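Local atomic coordinates of PtLCIB4 H88A mutant (Phaeodactylum tricornutum, PDB entry 5B5Z), a protein that binds zinc and, as a member of the LCIB family of beta-carbonic anhydrases, is related to enzymes that interconvert carbon dioxide and bicarbonate. Residues R193-T198 against V213-Q218; G140-A145 against V207-S212; K77-G82 against G96-A101; Q69-V74 against L109-S114. All coordinates share one frame; numbering follows the deposited sequence.

Contact 1: residues R193-T198 against V213-Q218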
loop_
_atom_site.group_PDB
_atom_site.type_symbol
_atom_site.label_atom_id
_atom_site.label_comp_id
_atom_site.label_asym_id
_atom_site.label_seq_id
_atom_site.Cartn_x
_atom_site.Cartn_y
_atom_site.Cartn_z
ATOM N N ARG A 193 -14.776 11.423 12.834
ATOM C CA ARG A 193 -15.741 12.405 13.336
ATOM C C ARG A 193 -16.599 11.879 14.500
ATOM O O ARG A 193 -16.833 12.619 15.454
ATOM C CB ARG A 193 -16.628 12.906 12.189
ATOM C CG ARG A 193 -17.411 14.171 12.532
ATOM C CD ARG A 193 -17.865 14.932 11.284
ATOM N NE ARG A 193 -16.742 15.498 10.533
ATOM C CZ ARG A 193 -16.402 15.118 9.302
ATOM N NH1 ARG A 193 -17.106 14.181 8.679
ATOM N NH2 ARG A 193 -15.365 15.680 8.690
ATOM N N PRO A 194 -17.046 10.602 14.454
ATOM C CA PRO A 194 -17.804 10.113 15.619
ATOM C C PRO A 194 -17.027 10.117 16.937
ATOM O O PRO A 194 -17.642 10.077 18.010
ATOM C CB PRO A 194 -18.158 8.676 15.221
ATOM C CG PRO A 194 -18.220 8.704 13.762
ATOM C CD PRO A 194 -17.141 9.657 13.325
ATOM N N TYR A 195 -15.700 10.161 16.857
ATOM C CA TYR A 195 -14.847 10.097 18.039
ATOM C C TYR A 195 -14.383 11.469 18.525
ATOM O O TYR A 195 -13.493 11.566 19.368
ATOM C CB TYR A 195 -13.625 9.215 17.751
ATOM C CG TYR A 195 -14.004 7.823 17.328
ATOM C CD1 TYR A 195 -14.293 7.530 15.999
ATOM C CD2 TYR A 195 -14.109 6.805 18.264
ATOM C CE1 TYR A 195 -14.666 6.262 15.611
ATOM C CE2 TYR A 195 -14.480 5.526 17.888
ATOM C CZ TYR A 195 -14.757 5.262 16.563
ATOM O OH TYR A 195 -15.129 3.997 16.181
ATOM N N ALA A 196 -14.985 12.533 18.002
ATOM C CA ALA A 196 -14.507 13.883 18.309
ATOM C C ALA A 196 -14.598 14.233 19.804
ATOM O O ALA A 196 -13.672 14.818 20.359
ATOM C CB ALA A 196 -15.268 14.908 17.485
ATOM N N ALA A 197 -15.705 13.876 20.448
ATOM C CA ALA A 197 -15.851 14.129 21.885
ATOM C C ALA A 197 -14.782 13.381 22.680
ATOM O O ALA A 197 -14.111 13.965 23.532
ATOM C CB ALA A 197 -17.249 13.731 22.360
ATOM N N THR A 198 -14.615 12.094 22.375
ATOM C CA THR A 198 -13.620 11.263 23.049
ATOM C C THR A 198 -12.230 11.876 22.957
ATOM O O THR A 198 -11.487 11.939 23.939
ATOM C CB THR A 198 -13.568 9.844 22.450
ATOM O OG1 THR A 198 -14.860 9.231 22.547
ATOM C CG2 THR A 198 -12.527 8.991 23.170
ATOM N N VAL A 213 -8.825 5.218 16.237
ATOM C CA VAL A 213 -8.624 4.826 14.845
ATOM C C VAL A 213 -8.834 3.331 14.667
ATOM O O VAL A 213 -9.489 2.903 13.713
ATOM C CB VAL A 213 -7.225 5.229 14.363
ATOM C CG1 VAL A 213 -6.976 4.710 12.938
ATOM C CG2 VAL A 213 -7.105 6.762 14.390
ATOM N N TYR A 214 -8.287 2.540 15.586
ATOM C CA TYR A 214 -8.476 1.100 15.490
ATOM C C TYR A 214 -9.969 0.759 15.560
ATOM O O TYR A 214 -10.450 -0.088 14.814
ATOM C CB TYR A 214 -7.718 0.343 16.591
ATOM C CG TYR A 214 -8.250 -1.067 16.698
ATOM C CD1 TYR A 214 -7.884 -2.019 15.767
ATOM C CD2 TYR A 214 -9.191 -1.413 17.662
ATOM C CE1 TYR A 214 -8.399 -3.274 15.804
ATOM C CE2 TYR A 214 -9.721 -2.686 17.701
ATOM C CZ TYR A 214 -9.313 -3.605 16.765
ATOM O OH TYR A 214 -9.818 -4.885 16.775
ATOM N N ASP A 215 -10.695 1.397 16.476
ATOM C CA ASP A 215 -12.131 1.117 16.597
ATOM C C ASP A 215 -12.865 1.404 15.301
ATOM O O ASP A 215 -13.738 0.626 14.888
ATOM C CB ASP A 215 -12.775 1.923 17.726
ATOM C CG ASP A 215 -14.200 1.453 18.026
ATOM O OD1 ASP A 215 -14.352 0.308 18.512
ATOM O OD2 ASP A 215 -15.166 2.209 17.770
ATOM N N ALA A 216 -12.513 2.519 14.657
ATOM C CA ALA A 216 -13.129 2.870 13.390
ATOM C C ALA A 216 -12.761 1.863 12.298
ATOM O O ALA A 216 -13.589 1.487 11.478
ATOM C CB ALA A 216 -12.718 4.288 12.989
ATOM N N GLN A 217 -11.508 1.422 12.305
ATOM C CA GLN A 217 -11.032 0.430 11.352
ATOM C C GLN A 217 -11.755 -0.889 11.536
ATOM O O GLN A 217 -12.132 -1.535 10.563
ATOM C CB GLN A 217 -9.534 0.177 11.519
ATOM C CG GLN A 217 -8.613 1.237 10.960
ATOM C CD GLN A 217 -7.156 0.795 11.009
ATOM O OE1 GLN A 217 -6.850 -0.373 11.284
ATOM N NE2 GLN A 217 -6.250 1.724 10.731
ATOM N N GLN A 218 -11.928 -1.291 12.787
ATOM C CA GLN A 218 -12.487 -2.606 13.055
ATOM C C GLN A 218 -13.911 -2.679 12.491
ATOM O O GLN A 218 -14.314 -3.696 11.920
ATOM C CB GLN A 218 -12.450 -2.909 14.563
ATOM C CG GLN A 218 -13.168 -4.198 14.956
ATOM C CD GLN A 218 -14.635 -3.950 15.263
ATOM O OE1 GLN A 218 -14.971 -3.043 16.015
ATOM N NE2 GLN A 218 -15.510 -4.743 14.663
#
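Tyr195 reaches across from the start of helix 196-201 to lay its hydroxyl against Asp215 and its ring against Ala216 of helix 205-228. The residue stands at the N-cap position, and its CB points toward the other helix. CG lies anti to the carbonyl carbon and beside the backbone N (chi1 -58°), which aims the long axis of the ring at the partner helix. Along one side of the ring Tyr195 CD2 rests on Ser212 CB, and further out Tyr195 CE2 passes Asp215 OD2 at 3.4 Å. On the other side Tyr195 CE1 meets Ala216 CB at 3.8 Å; the methyl comes in obliquely, and alanine suits this place, its lone methyl leaving room for the phenol alongside. At the tip, Tyr195 OH donates to Asp215 OD2 at a modelled 2.4 Å, very short, so the exact value is doubtful. The acceptor oxygen sits at the ring edge, near the ring plane, while the carboxylate plane is turned 80° from the ring. Lys219, one turn further along, also hydrogen-bonds Tyr195 OH and forms a long, weak ion pair with Asp215 OD2. Tyrosine therefore supplies both an apolar flank and a polar end. The Tyr195-Asp215 bond links the start of helix 196-201 to helix 205-228, and the Lys219 ammonium would probably steady the carboxylate charge.

Contact 2: residues G140-A145 against V207-S212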
loop_
_atom_site.group_PDB
_atom_site.type_symbol
_atom_site.label_atom_id
_atom_site.label_comp_id
_atom_site.label_asym_id
_atom_site.label_seq_id
_atom_site.Cartn_x
_atom_site.Cartn_y
_atom_site.Cartn_z
ATOM N N GLY A 140 0.811 10.600 11.168
ATOM C CA GLY A 140 0.553 11.925 10.625
ATOM C C GLY A 140 -0.875 12.157 10.157
ATOM O O GLY A 140 -1.504 13.176 10.472
ATOM N N SER A 141 -1.396 11.207 9.390
ATOM C CA SER A 141 -2.752 11.287 8.888
ATOM C C SER A 141 -3.784 11.359 10.009
ATOM O O SER A 141 -4.671 12.204 9.982
ATOM C CB SER A 141 -3.053 10.083 7.975
ATOM O OG SER A 141 -4.446 9.984 7.713
ATOM N N ALA A 142 -3.681 10.457 10.977
ATOM C CA ALA A 142 -4.648 10.433 12.071
ATOM C C ALA A 142 -4.571 11.719 12.908
ATOM O O ALA A 142 -5.595 12.250 13.333
ATOM C CB ALA A 142 -4.433 9.222 12.951
ATOM N N VAL A 143 -3.360 12.207 13.144
ATOM C CA VAL A 143 -3.187 13.398 13.978
ATOM C C VAL A 143 -3.803 14.622 13.305
ATOM O O VAL A 143 -4.505 15.404 13.958
ATOM C CB VAL A 143 -1.698 13.654 14.299
ATOM C CG1 VAL A 143 -1.501 15.052 14.882
ATOM C CG2 VAL A 143 -1.178 12.599 15.278
ATOM N N ALA A 144 -3.574 14.769 11.999
ATOM C CA ALA A 144 -4.183 15.854 11.235
ATOM C C ALA A 144 -5.711 15.761 11.243
ATOM O O ALA A 144 -6.412 16.771 11.405
ATOM C CB ALA A 144 -3.656 15.844 9.791
ATOM N N ALA A 145 -6.230 14.550 11.062
ATOM C CA ALA A 145 -7.672 14.345 11.078
ATOM C C ALA A 145 -8.234 14.655 12.456
ATOM O O ALA A 145 -9.276 15.289 12.570
ATOM C CB ALA A 145 -8.029 12.924 10.680
ATOM N N VAL A 207 -2.276 9.261 22.890
ATOM C CA VAL A 207 -2.316 7.855 23.278
ATOM C C VAL A 207 -3.727 7.308 23.071
ATOM O O VAL A 207 -3.913 6.115 22.888
ATOM C CB VAL A 207 -1.833 7.649 24.748
ATOM C CG1 VAL A 207 -2.901 8.069 25.764
ATOM C CG2 VAL A 207 -1.413 6.206 24.981
ATOM N N THR A 208 -4.720 8.191 23.066
ATOM C CA THR A 208 -6.096 7.784 22.834
ATOM C C THR A 208 -6.399 7.625 21.337
ATOM O O THR A 208 -7.148 6.729 20.935
ATOM C CB THR A 208 -7.064 8.805 23.472
ATOM O OG1 THR A 208 -6.845 8.782 24.885
ATOM C CG2 THR A 208 -8.511 8.449 23.173
ATOM N N LEU A 209 -5.803 8.499 20.523
ATOM C CA LEU A 209 -6.082 8.533 19.086
ATOM C C LEU A 209 -5.920 7.177 18.369
ATOM O O LEU A 209 -6.832 6.795 17.649
ATOM C CB LEU A 209 -5.207 9.599 18.409
ATOM C CG LEU A 209 -5.318 9.719 16.884
ATOM C CD1 LEU A 209 -6.723 10.018 16.403
ATOM C CD2 LEU A 209 -4.330 10.783 16.418
ATOM N N PRO A 210 -4.787 6.452 18.563
ATOM C CA PRO A 210 -4.700 5.152 17.859
ATOM C C PRO A 210 -5.770 4.149 18.270
ATOM O O PRO A 210 -6.126 3.256 17.488
ATOM C CB PRO A 210 -3.312 4.629 18.241
ATOM C CG PRO A 210 -2.936 5.421 19.501
ATOM C CD PRO A 210 -3.523 6.775 19.251
ATOM N N VAL A 211 -6.300 4.283 19.480
ATOM C CA VAL A 211 -7.356 3.379 19.891
ATOM C C VAL A 211 -8.653 3.717 19.164
ATOM O O VAL A 211 -9.347 2.827 18.684
ATOM C CB VAL A 211 -7.568 3.415 21.413
ATOM C CG1 VAL A 211 -8.717 2.511 21.795
ATOM C CG2 VAL A 211 -6.311 2.979 22.118
ATOM N N SER A 212 -8.971 5.007 19.053
ATOM C CA SER A 212 -10.131 5.439 18.282
ATOM C C SER A 212 -10.012 5.050 16.807
ATOM O O SER A 212 -10.971 4.618 16.190
ATOM C CB SER A 212 -10.320 6.957 18.399
ATOM O OG SER A 212 -10.514 7.331 19.753
#
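Leu209 drives one methyl, CD2, into the backbone of helix 140-154 where Ala142 joins Val143. Leu209 CD2 lies 3.6 Å from both Ala142 C and Ala142 O, and also meets Ala142 CB and Val143 CG2 at 3.8 Å each. Leu209 CD1 stays farther off, 4.0 Å from Ala142 O. Alanine suits the site because its short side chain lets the leucine come down onto the main chain, and Val143 adds a methyl beside it, crossing the leucine at about a right angle. CG anti to the backbone N (chi1 177°) brings the leucine fork over to Ala142. With alanine at Leu209, a gap over the Ala142 backbone would probably open and Val143 CG2 would lose its partner on helix 205-228. Just beyond comes a kink: Pro210 has no N-H to give, and the bond from Val211 N to Thr208 O is weak. The side chain of Ala142 is about 6 Å from the zinc, whose ligand Cys139 directly precedes this helix. Leu199 of helix 196-201 also packs on Leu209, Val188 of helix 183-192 covers Ser141, and Pro210 rests on Ile244 of strand 238-247, so the contact lies among helices beside the sheet.

Contact 3: residues K77-G82 against G96-A101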
loop_
_atom_site.group_PDB
_atom_site.type_symbol
_atom_site.label_atom_id
_atom_site.label_comp_id
_atom_site.label_asym_id
_atom_site.label_seq_id
_atom_site.Cartn_x
_atom_site.Cartn_y
_atom_site.Cartn_z
ATOM N N LYS A 77 4.733 -12.885 -0.141
ATOM C CA LYS A 77 4.297 -11.602 -0.692
ATOM C C LYS A 77 2.848 -11.347 -0.358
ATOM O O LYS A 77 2.011 -12.229 -0.512
ATOM C CB LYS A 77 4.478 -11.584 -2.209
ATOM C CG LYS A 77 5.923 -11.417 -2.678
ATOM C CD LYS A 77 6.112 -12.081 -4.034
ATOM C CE LYS A 77 5.021 -11.681 -5.010
ATOM N NZ LYS A 77 4.635 -12.809 -5.923
ATOM N N HIS A 78 2.552 -10.126 0.067
ATOM C CA HIS A 78 1.217 -9.792 0.545
ATOM C C HIS A 78 0.450 -8.859 -0.378
ATOM O O HIS A 78 1.046 -8.072 -1.113
ATOM C CB HIS A 78 1.311 -9.127 1.913
ATOM C CG HIS A 78 2.016 -7.807 1.880
ATOM N ND1 HIS A 78 3.386 -7.702 1.796
ATOM C CD2 HIS A 78 1.545 -6.539 1.938
ATOM C CE1 HIS A 78 3.729 -6.425 1.784
ATOM N NE2 HIS A 78 2.631 -5.698 1.869
ATOM N N PHE A 79 -0.873 -8.958 -0.308
ATOM C CA PHE A 79 -1.783 -7.962 -0.862
ATOM C C PHE A 79 -1.875 -6.786 0.085
ATOM O O PHE A 79 -1.921 -6.977 1.290
ATOM C CB PHE A 79 -3.189 -8.551 -1.055
ATOM C CG PHE A 79 -3.451 -9.105 -2.423
ATOM C CD1 PHE A 79 -2.993 -10.365 -2.770
ATOM C CD2 PHE A 79 -4.198 -8.381 -3.354
ATOM C CE1 PHE A 79 -3.259 -10.898 -4.039
ATOM C CE2 PHE A 79 -4.448 -8.905 -4.619
ATOM C CZ PHE A 79 -3.982 -10.165 -4.956
ATOM N N THR A 80 -1.932 -5.571 -0.428
ATOM C CA THR A 80 -2.217 -4.453 0.467
ATOM C C THR A 80 -3.651 -3.960 0.300
ATOM O O THR A 80 -4.227 -3.956 -0.793
ATOM C CB THR A 80 -1.231 -3.314 0.260
ATOM O OG1 THR A 80 -1.290 -2.876 -1.090
ATOM C CG2 THR A 80 0.176 -3.790 0.551
ATOM N N MET A 81 -4.255 -3.610 1.420
ATOM C CA MET A 81 -5.606 -3.106 1.426
ATOM C C MET A 81 -5.647 -1.703 2.009
ATOM O O MET A 81 -6.682 -1.054 1.986
ATOM C CB MET A 81 -6.515 -4.021 2.250
ATOM C CG MET A 81 -6.887 -5.317 1.567
ATOM S SD MET A 81 -8.317 -5.045 0.488
ATOM C CE MET A 81 -9.623 -4.553 1.645
ATOM N N GLY A 82 -4.522 -1.264 2.564
ATOM C CA GLY A 82 -4.504 -0.070 3.411
ATOM C C GLY A 82 -4.391 1.243 2.646
ATOM O O GLY A 82 -4.691 1.339 1.451
ATOM N N GLY A 96 -12.098 -8.512 -2.872
ATOM C CA GLY A 96 -12.375 -9.506 -3.894
ATOM C C GLY A 96 -11.140 -9.896 -4.689
ATOM O O GLY A 96 -10.968 -11.059 -5.065
ATOM N N ALA A 97 -10.282 -8.918 -4.966
ATOM C CA ALA A 97 -9.037 -9.179 -5.680
ATOM C C ALA A 97 -8.152 -10.123 -4.880
ATOM O O ALA A 97 -7.560 -11.068 -5.400
ATOM C CB ALA A 97 -8.306 -7.872 -5.951
ATOM N N MET A 98 -8.065 -9.844 -3.593
ATOM C CA MET A 98 -7.296 -10.673 -2.697
ATOM C C MET A 98 -7.878 -12.096 -2.659
ATOM O O MET A 98 -7.145 -13.074 -2.791
ATOM C CB MET A 98 -7.274 -10.013 -1.307
ATOM C CG MET A 98 -6.386 -10.682 -0.308
ATOM S SD MET A 98 -7.239 -12.109 0.369
ATOM C CE MET A 98 -8.671 -11.339 1.134
ATOM N N ALA A 99 -9.187 -12.210 -2.460
ATOM C CA ALA A 99 -9.829 -13.511 -2.310
ATOM C C ALA A 99 -9.627 -14.357 -3.558
ATOM O O ALA A 99 -9.416 -15.570 -3.466
ATOM C CB ALA A 99 -11.309 -13.344 -2.004
ATOM N N GLY A 100 -9.645 -13.704 -4.717
ATOM C CA GLY A 100 -9.439 -14.383 -5.986
ATOM C C GLY A 100 -8.024 -14.882 -6.237
ATOM O O GLY A 100 -7.769 -15.526 -7.247
ATOM N N ALA A 101 -7.106 -14.570 -5.327
ATOM C CA ALA A 101 -5.719 -14.999 -5.417
ATOM C C ALA A 101 -5.332 -15.990 -4.316
ATOM O O ALA A 101 -4.182 -16.419 -4.240
ATOM C CB ALA A 101 -4.802 -13.790 -5.368
#
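Phe79 lays one face of its ring on the backbone of Met98, and this is the tight half of the contact. Met98 CA stands 3.9 Å from the Phe79 ring centroid and only 11° off the ring normal, a CH-pi contact over the centre of the face. Ala101 CB closes on Phe79 CE1 at 3.5 Å, approaching obliquely, and Phe79 CB touches Met98 CG at 3.9 Å. Beyond CG the methionine leads away, bends at its last two torsions carrying the sulfur off the ring. A flat ring suits this place because it can lie on the main chain at Met98, with the small Ala97 and Ala101 beside it. Ala97 O is 3.7 Å from Phe79 CZ, but the Ala97 methyl is looser, its CB 4.2 Å from Phe79 CE2. A serine replacing Phe79 would probably leave Met98 CA and Ala101 CB facing a gap. The side turned to the second subunit is covered by that chain: its Glu62 packs on Phe79 and forms a salt bridge with Lys77. Strands 79-80 and 107-117 flank strand 52-57, both parallel to it, with helix 91-99 between them in sequence; this is a beta-alpha-beta crossover, and Phe79 packs its first strand on its helix.

Contact 4: residues Q69-V74 against L109-S114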
loop_
_atom_site.group_PDB
_atom_site.type_symbol
_atom_site.label_atom_id
_atom_site.label_comp_id
_atom_site.label_asym_id
_atom_site.label_seq_id
_atom_site.Cartn_x
_atom_site.Cartn_y
_atom_site.Cartn_z
ATOM N N GLN A 69 7.025 -6.914 6.700
ATOM C CA GLN A 69 8.202 -7.730 6.417
ATOM C C GLN A 69 8.271 -8.939 7.344
ATOM O O GLN A 69 8.587 -10.043 6.904
ATOM C CB GLN A 69 9.474 -6.900 6.533
ATOM C CG GLN A 69 9.642 -5.895 5.404
ATOM C CD GLN A 69 10.840 -4.991 5.613
ATOM O OE1 GLN A 69 11.595 -5.154 6.574
ATOM N NE2 GLN A 69 11.032 -4.040 4.702
ATOM N N ASP A 70 7.951 -8.742 8.617
ATOM C CA ASP A 70 8.045 -9.842 9.580
ATOM C C ASP A 70 7.026 -10.956 9.302
ATOM O O ASP A 70 7.350 -12.148 9.357
ATOM C CB ASP A 70 7.881 -9.307 11.001
ATOM C CG ASP A 70 9.055 -8.450 11.442
ATOM O OD1 ASP A 70 10.141 -8.532 10.824
ATOM O OD2 ASP A 70 8.894 -7.684 12.420
ATOM N N PHE A 71 5.794 -10.590 8.967
ATOM C CA PHE A 71 4.823 -11.604 8.557
ATOM C C PHE A 71 5.142 -12.166 7.172
ATOM O O PHE A 71 4.837 -13.316 6.880
ATOM C CB PHE A 71 3.396 -11.030 8.575
ATOM C CG PHE A 71 2.722 -11.142 9.914
ATOM C CD1 PHE A 71 2.296 -12.378 10.387
ATOM C CD2 PHE A 71 2.505 -10.024 10.699
ATOM C CE1 PHE A 71 1.672 -12.498 11.613
ATOM C CE2 PHE A 71 1.881 -10.148 11.931
ATOM C CZ PHE A 71 1.471 -11.387 12.390
ATOM N N GLY A 72 5.720 -11.327 6.324
ATOM C CA GLY A 72 6.073 -11.719 4.970
ATOM C C GLY A 72 7.141 -12.794 4.958
ATOM O O GLY A 72 7.171 -13.644 4.065
ATOM N N GLU A 73 8.008 -12.777 5.960
ATOM C CA GLU A 73 8.999 -13.856 6.083
ATOM C C GLU A 73 8.355 -15.223 6.280
ATOM O O GLU A 73 8.933 -16.248 5.888
ATOM C CB GLU A 73 9.966 -13.574 7.231
ATOM C CG GLU A 73 10.862 -12.398 6.977
ATOM C CD GLU A 73 11.772 -12.076 8.151
ATOM O OE1 GLU A 73 11.580 -12.652 9.253
ATOM O OE2 GLU A 73 12.677 -11.231 7.963
ATOM N N VAL A 74 7.165 -15.246 6.878
ATOM C CA VAL A 74 6.454 -16.489 7.142
ATOM C C VAL A 74 5.510 -16.851 5.994
ATOM O O VAL A 74 5.452 -18.003 5.573
ATOM C CB VAL A 74 5.653 -16.414 8.480
ATOM C CG1 VAL A 74 4.839 -17.688 8.696
ATOM C CG2 VAL A 74 6.598 -16.174 9.660
ATOM N N LEU A 109 -4.890 -14.556 5.536
ATOM C CA LEU A 109 -4.597 -13.965 6.835
ATOM C C LEU A 109 -4.515 -12.460 6.643
ATOM O O LEU A 109 -3.647 -11.993 5.922
ATOM C CB LEU A 109 -3.288 -14.494 7.404
ATOM C CG LEU A 109 -2.726 -13.706 8.593
ATOM C CD1 LEU A 109 -3.682 -13.674 9.785
ATOM C CD2 LEU A 109 -1.367 -14.276 8.988
ATOM N N LEU A 110 -5.438 -11.726 7.259
ATOM C CA LEU A 110 -5.453 -10.261 7.207
ATOM C C LEU A 110 -4.914 -9.658 8.496
ATOM O O LEU A 110 -5.391 -9.973 9.575
ATOM C CB LEU A 110 -6.875 -9.751 6.956
ATOM C CG LEU A 110 -7.060 -8.235 7.000
ATOM C CD1 LEU A 110 -6.386 -7.579 5.803
ATOM C CD2 LEU A 110 -8.536 -7.913 7.043
ATOM N N ILE A 111 -3.886 -8.822 8.367
ATOM C CA ILE A 111 -3.323 -8.059 9.490
ATOM C C ILE A 111 -3.696 -6.596 9.307
ATOM O O ILE A 111 -3.325 -5.997 8.303
ATOM C CB ILE A 111 -1.768 -8.144 9.563
ATOM C CG1 ILE A 111 -1.257 -9.573 9.322
ATOM C CG2 ILE A 111 -1.240 -7.536 10.881
ATOM C CD1 ILE A 111 -1.630 -10.573 10.414
ATOM N N TYR A 112 -4.421 -6.005 10.252
ATOM C CA TYR A 112 -4.774 -4.590 10.116
ATOM C C TYR A 112 -4.577 -3.861 11.424
ATOM O O TYR A 112 -4.567 -4.466 12.481
ATOM C CB TYR A 112 -6.227 -4.413 9.642
ATOM C CG TYR A 112 -7.312 -4.703 10.667
ATOM C CD1 TYR A 112 -7.836 -5.984 10.822
ATOM C CD2 TYR A 112 -7.844 -3.680 11.426
ATOM C CE1 TYR A 112 -8.846 -6.243 11.759
ATOM C CE2 TYR A 112 -8.852 -3.923 12.368
ATOM C CZ TYR A 112 -9.338 -5.204 12.528
ATOM O OH TYR A 112 -10.348 -5.442 13.458
ATOM N N GLY A 113 -4.451 -2.551 11.331
ATOM C CA GLY A 113 -4.351 -1.775 12.542
ATOM C C GLY A 113 -4.056 -0.331 12.301
ATOM O O GLY A 113 -3.611 0.087 11.232
ATOM N N SER A 114 -4.290 0.440 13.353
ATOM C CA SER A 114 -3.787 1.786 13.420
ATOM C C SER A 114 -2.324 1.738 13.821
ATOM O O SER A 114 -1.784 0.682 14.109
ATOM C CB SER A 114 -4.575 2.584 14.453
ATOM O OG SER A 114 -4.419 1.976 15.733
#
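Phe71 of helix 65-75 projects onto Ile111 and Leu109, which stand two residues apart on strand 107-117 with their CB atoms toward the helix. Just ahead of it, Asp70 OD2 is hydrogen-bonded to Asn31 ND2; an acid suits this partly exposed position, where it can bond Asn31. Phe71 points its side chain toward the strand, and chi1 of -87° lays the ring along the strand's side chains. One face receives Ile111 CD1, 3.9 Å from the Phe71 ring centroid and 15° off its normal, shifted toward the rim as a CH-pi contact. Phe71 CZ and CE2 both lie 3.8 Å from Ile111 CD1, while Ile111 CG1 follows the ring at 4.0 Å from Phe71 CD2. Leu109 CD2 comes obliquely and more loosely, 4.4 Å from Phe71 CD1. A turn later Val74 packs on Val35 of helix 31-43, which with Leu34 also borders the phenylalanine; Leu54 of strand 52-57 adds a further apolar wall. Helix 65-75 links the parallel neighbours 52-57 and 79-80, a beta-alpha-beta unit, and packs on the sheet through Phe71. Every touching group across the two segments is hydrocarbon, so shape and dispersion hold the helix here, with the exclusion of water probably giving most of the cohesion.

Contacts 2, 3 and 4 are buried and apolar, whereas contact 1 is only partly buried and the one joined by a hydrogen bond. Contacts 1 and 2 share helix 205-228 and touch each other: Val213 of the first meets Ala142 of the second. Contact 2 joins two helices near the zinc. Contacts 3 and 4 reach the same sheet, and both rest a phenylalanine face against aliphatic carbon; in contact 4 a helix supplies the ring and the strand the methyl, in contact 3 the strand supplies the ring and the helix a backbone CA. Contact 3 also borders the second subunit. Helix 205-228 bridges to contact 4 through polar bonds: Ser114 OG with Pro210 O, and Gln217 NE2 with Gly113 O.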